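Local coordinates for protein MAU2 chromatid cohesion factor homolog (Saccharomyces cerevisiae, PDB 4XDN) that forms a complex with SCC2 that is required for loading cohesin onto chromosomes and so takes part in sister chromatid cohesion, at residues E209-L219 / E239-G249. Residues are numbered along the deposited sequence; the frame is centred on the assembly and turned at random.
Sequences EKSQWKWFLNL and ELRSTELHTVG
Q212, in the first turn of helix 212-228, reaches across with its amide and gives NE2 to V248 O (2.9 Å), a bent bond that meets the carbonyl from above its plane. The two segments belong to successive helices of a largely helical array: the start of helix 212-228 packs against the end of helix 234-241 and the turn through the short helix 245-248 that leads into helix 250-266. A water joins them a second time, donating to W215 O and T243 OG1 and accepting from N218 ND2 at 2.8 Å. K214 runs out extended to a salt bridge with E209, NZ to OE2 2.6 Å. E239 OE2 comes to 3.3 Å from E209 OE1, two like charges whose carboxylate planes are 79° apart; K214, whose CE passes E239 OE2, probably offsets their repulsion, though NZ stays beyond salt-bridge range of E239. S211 OG caps the helix by accepting from K214 N, and is also hydrogen-bonded to the backbone O of R208.

W215 is the centre of the packing. Its indole is sandwiched: T243 CA sits over the five-membered ring, 3.6 Å from its centroid in a CH-pi contact, while K210 CA covers the opposite face. T247 brings CG2 to the ring edge, in plane, at CZ3; chi1 of -63° sets CG2 anti to the backbone N, and the methyl also approaches K210 O. V248 CG2 closes on W215 CB and Q212 CG.

Farther along, the amide of N218 leans on the aliphatic part of E239, CG to CG 3.5 Å. L219 and L240 continue the contact toward L259 and I263 of helix 250-266, crossing at about a right angle with L219 CD2 tight against L240 CD1 at 3.5 Å.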
loop_
_atom_site.group_PDB
_atom_site.type_symbol
_atom_site.label_atom_id
_atom_site.label_comp_id
_atom_site.label_asym_id
_atom_site.label_seq_id
_atom_site.Cartn_x
_atom_site.Cartn_y
_atom_site.Cartn_z
ATOM N N GLU A 209 11.981 24.783 8.788
ATOM C CA GLU A 209 12.027 23.667 9.721
ATOM C C GLU A 209 10.909 23.776 10.757
ATOM O O GLU A 209 10.523 24.876 11.154
ATOM C CB GLU A 209 13.394 23.606 10.406
ATOM C CG GLU A 209 13.528 22.507 11.447
ATOM C CD GLU A 209 13.161 21.133 10.909
ATOM O OE1 GLU A 209 12.645 20.305 11.688
ATOM O OE2 GLU A 209 13.397 20.878 9.711
ATOM N N LYS A 210 10.393 22.622 11.174
ATOM C CA LYS A 210 9.311 22.537 12.155
ATOM C C LYS A 210 8.062 23.295 11.703
ATOM O O LYS A 210 7.342 23.874 12.518
ATOM C CB LYS A 210 9.788 23.048 13.516
ATOM C CG LYS A 210 10.789 22.117 14.171
ATOM C CD LYS A 210 11.397 22.706 15.427
ATOM C CE LYS A 210 12.587 21.882 15.892
ATOM N NZ LYS A 210 12.303 20.417 15.874
ATOM N N SER A 211 7.812 23.275 10.395
ATOM C CA SER A 211 6.597 23.844 9.825
ATOM C C SER A 211 5.646 22.724 9.421
ATOM O O SER A 211 6.076 21.606 9.129
ATOM C CB SER A 211 6.923 24.721 8.613
ATOM O OG SER A 211 7.395 23.943 7.527
ATOM N N GLN A 212 4.353 23.031 9.411
ATOM C CA GLN A 212 3.334 22.074 8.997
ATOM C C GLN A 212 3.600 21.588 7.579
ATOM O O GLN A 212 3.404 20.415 7.258
ATOM C CB GLN A 212 1.945 22.708 9.086
ATOM C CG GLN A 212 0.816 21.822 8.594
ATOM C CD GLN A 212 -0.540 22.474 8.752
ATOM O OE1 GLN A 212 -0.716 23.650 8.430
ATOM N NE2 GLN A 212 -1.508 21.717 9.259
ATOM N N TRP A 213 4.058 22.506 6.738
ATOM C CA TRP A 213 4.327 22.214 5.339
ATOM C C TRP A 213 5.452 21.190 5.182
ATOM O O TRP A 213 5.308 20.218 4.442
ATOM C CB TRP A 213 4.667 23.511 4.601
ATOM C CG TRP A 213 5.037 23.338 3.159
ATOM C CD1 TRP A 213 6.170 23.790 2.550
ATOM C CD2 TRP A 213 4.273 22.675 2.143
ATOM N NE1 TRP A 213 6.160 23.450 1.221
ATOM C CE2 TRP A 213 5.007 22.765 0.945
ATOM C CE3 TRP A 213 3.041 22.014 2.129
ATOM C CZ2 TRP A 213 4.554 22.218 -0.254
ATOM C CZ3 TRP A 213 2.594 21.471 0.938
ATOM C CH2 TRP A 213 3.349 21.577 -0.236
ATOM N N LYS A 214 6.563 21.396 5.882
ATOM C CA LYS A 214 7.691 20.475 5.778
ATOM C C LYS A 214 7.331 19.095 6.313
ATOM O O LYS A 214 7.628 18.082 5.685
ATOM C CB LYS A 214 8.913 21.009 6.527
ATOM C CG LYS A 214 10.075 20.024 6.531
ATOM C CD LYS A 214 11.385 20.652 6.978
ATOM C CE LYS A 214 12.521 19.649 6.842
ATOM N NZ LYS A 214 13.836 20.196 7.266
ATOM N N TRP A 215 6.693 19.063 7.478
ATOM C CA TRP A 215 6.295 17.805 8.094
ATOM C C TRP A 215 5.280 17.064 7.232
ATOM O O TRP A 215 5.267 15.836 7.204
ATOM C CB TRP A 215 5.724 18.051 9.493
ATOM C CG TRP A 215 6.771 18.088 10.573
ATOM C CD1 TRP A 215 7.893 17.314 10.654
ATOM C CD2 TRP A 215 6.794 18.945 11.722
ATOM N NE1 TRP A 215 8.609 17.632 11.781
ATOM C CE2 TRP A 215 7.959 18.633 12.452
ATOM C CE3 TRP A 215 5.944 19.946 12.203
ATOM C CZ2 TRP A 215 8.292 19.282 13.640
ATOM C CZ3 TRP A 215 6.278 20.591 13.381
ATOM C CH2 TRP A 215 7.442 20.256 14.086
ATOM N N PHE A 216 4.438 17.807 6.525
ATOM C CA PHE A 216 3.509 17.192 5.586
ATOM C C PHE A 216 4.267 16.512 4.450
ATOM O O PHE A 216 3.998 15.362 4.110
ATOM C CB PHE A 216 2.543 18.227 5.012
ATOM C CG PHE A 216 1.863 17.774 3.753
ATOM C CD1 PHE A 216 0.889 16.788 3.793
ATOM C CD2 PHE A 216 2.206 18.321 2.530
ATOM C CE1 PHE A 216 0.267 16.362 2.635
ATOM C CE2 PHE A 216 1.588 17.897 1.369
ATOM C CZ PHE A 216 0.617 16.915 1.422
ATOM N N LEU A 217 5.215 17.235 3.864
ATOM C CA LEU A 217 6.004 16.711 2.756
ATOM C C LEU A 217 6.818 15.500 3.186
ATOM O O LEU A 217 7.013 14.566 2.412
ATOM C CB LEU A 217 6.935 17.789 2.207
ATOM C CG LEU A 217 6.255 18.975 1.528
ATOM C CD1 LEU A 217 7.269 20.080 1.306
ATOM C CD2 LEU A 217 5.614 18.553 0.216
ATOM N N ASN A 218 7.293 15.523 4.425
ATOM C CA ASN A 218 8.082 14.417 4.943
ATOM C C ASN A 218 7.223 13.168 5.112
ATOM O O ASN A 218 7.704 12.050 4.945
ATOM C CB ASN A 218 8.732 14.800 6.272
ATOM C CG ASN A 218 9.629 13.708 6.812
ATOM O OD1 ASN A 218 10.706 13.455 6.275
ATOM N ND2 ASN A 218 9.190 13.052 7.879
ATOM N N LEU A 219 5.949 13.366 5.439
ATOM C CA LEU A 219 5.006 12.260 5.537
ATOM C C LEU A 219 4.769 11.655 4.158
ATOM O O LEU A 219 4.700 10.434 4.015
ATOM C CB LEU A 219 3.683 12.727 6.151
ATOM C CG LEU A 219 3.719 13.064 7.640
ATOM C CD1 LEU A 219 2.476 13.838 8.045
ATOM C CD2 LEU A 219 3.854 11.801 8.469
ATOM N N GLU A 239 12.728 13.156 11.345
ATOM C CA GLU A 239 11.777 14.193 10.970
ATOM C C GLU A 239 10.357 13.713 11.244
ATOM O O GLU A 239 9.504 14.483 11.683
ATOM C CB GLU A 239 11.937 14.569 9.495
ATOM C CG GLU A 239 11.196 15.833 9.090
ATOM C CD GLU A 239 11.813 17.092 9.676
ATOM O OE1 GLU A 239 13.038 17.106 9.914
ATOM O OE2 GLU A 239 11.069 18.069 9.898
ATOM N N LEU A 240 10.115 12.433 10.981
ATOM C CA LEU A 240 8.815 11.822 11.239
ATOM C C LEU A 240 8.503 11.817 12.734
ATOM O O LEU A 240 7.396 12.159 13.145
ATOM C CB LEU A 240 8.779 10.393 10.687
ATOM C CG LEU A 240 7.535 9.547 10.983
ATOM C CD1 LEU A 240 6.296 10.127 10.311
ATOM C CD2 LEU A 240 7.760 8.110 10.540
ATOM N N ARG A 241 9.483 11.431 13.543
ATOM C CA ARG A 241 9.283 11.327 14.985
ATOM C C ARG A 241 9.104 12.698 15.636
ATOM O O ARG A 241 8.415 12.824 16.649
ATOM C CB ARG A 241 10.458 10.585 15.634
ATOM C CG ARG A 241 10.516 9.098 15.291
ATOM C CD ARG A 241 11.504 8.347 16.178
ATOM N NE ARG A 241 12.897 8.581 15.796
ATOM C CZ ARG A 241 13.607 7.793 14.989
ATOM N NH1 ARG A 241 13.072 6.699 14.460
ATOM N NH2 ARG A 241 14.866 8.104 14.709
ATOM N N SER A 242 9.714 13.723 15.049
ATOM C CA SER A 242 9.659 15.070 15.615
ATOM C C SER A 242 8.372 15.809 15.251
ATOM O O SER A 242 8.113 16.894 15.768
ATOM C CB SER A 242 10.867 15.890 15.151
ATOM O OG SER A 242 10.791 16.172 13.765
ATOM N N THR A 243 7.578 15.222 14.357
ATOM C CA THR A 243 6.322 15.825 13.914
ATOM C C THR A 243 5.429 16.177 15.102
ATOM O O THR A 243 5.067 15.311 15.896
ATOM C CB THR A 243 5.558 14.885 12.962
ATOM O OG1 THR A 243 6.395 14.554 11.846
ATOM C CG2 THR A 243 4.281 15.548 12.448
ATOM N N GLU A 244 5.084 17.457 15.209
ATOM C CA GLU A 244 4.312 17.964 16.340
ATOM C C GLU A 244 2.824 18.071 16.017
ATOM O O GLU A 244 2.430 18.673 15.016
ATOM C CB GLU A 244 4.855 19.327 16.779
ATOM C CG GLU A 244 5.755 19.258 18.004
ATOM C CD GLU A 244 6.650 20.473 18.145
ATOM O OE1 GLU A 244 6.171 21.526 18.619
ATOM O OE2 GLU A 244 7.841 20.374 17.781
ATOM N N LEU A 245 2.009 17.478 16.886
ATOM C CA LEU A 245 0.558 17.449 16.726
ATOM C C LEU A 245 -0.053 18.842 16.603
ATOM O O LEU A 245 -0.900 19.085 15.744
ATOM C CB LEU A 245 -0.075 16.715 17.915
ATOM C CG LEU A 245 -1.590 16.840 18.107
ATOM C CD1 LEU A 245 -2.343 16.312 16.897
ATOM C CD2 LEU A 245 -2.017 16.106 19.364
ATOM N N HIS A 246 0.380 19.754 17.464
ATOM C CA HIS A 246 -0.236 21.073 17.553
ATOM C C HIS A 246 0.226 22.018 16.445
ATOM O O HIS A 246 -0.362 23.082 16.247
ATOM C CB HIS A 246 0.052 21.681 18.923
ATOM C CG HIS A 246 -0.549 20.909 20.055
ATOM N ND1 HIS A 246 0.177 20.511 21.157
ATOM C CD2 HIS A 246 -1.811 20.456 20.253
ATOM C CE1 HIS A 246 -0.610 19.848 21.985
ATOM N NE2 HIS A 246 -1.822 19.802 21.461
ATOM N N THR A 247 1.274 21.628 15.725
ATOM C CA THR A 247 1.737 22.392 14.571
ATOM C C THR A 247 1.098 21.845 13.300
ATOM O O THR A 247 0.777 22.595 12.379
ATOM C CB THR A 247 3.277 22.340 14.427
ATOM O OG1 THR A 247 3.891 22.953 15.566
ATOM C CG2 THR A 247 3.733 23.068 13.167
ATOM N N VAL A 248 0.910 20.531 13.266
ATOM C CA VAL A 248 0.512 19.844 12.045
ATOM C C VAL A 248 -0.995 19.568 12.011
ATOM O O VAL A 248 -1.577 19.398 10.940
ATOM C CB VAL A 248 1.317 18.523 11.893
ATOM C CG1 VAL A 248 0.539 17.312 12.428
ATOM C CG2 VAL A 248 1.733 18.318 10.448
ATOM N N GLY A 249 -1.622 19.542 13.182
ATOM C CA GLY A 249 -3.043 19.262 13.286
ATOM C C GLY A 249 -3.323 17.780 13.482
ATOM O O GLY A 249 -2.491 16.938 13.138
HETATM O O HOH W 1 6.926 14.209 9.058
#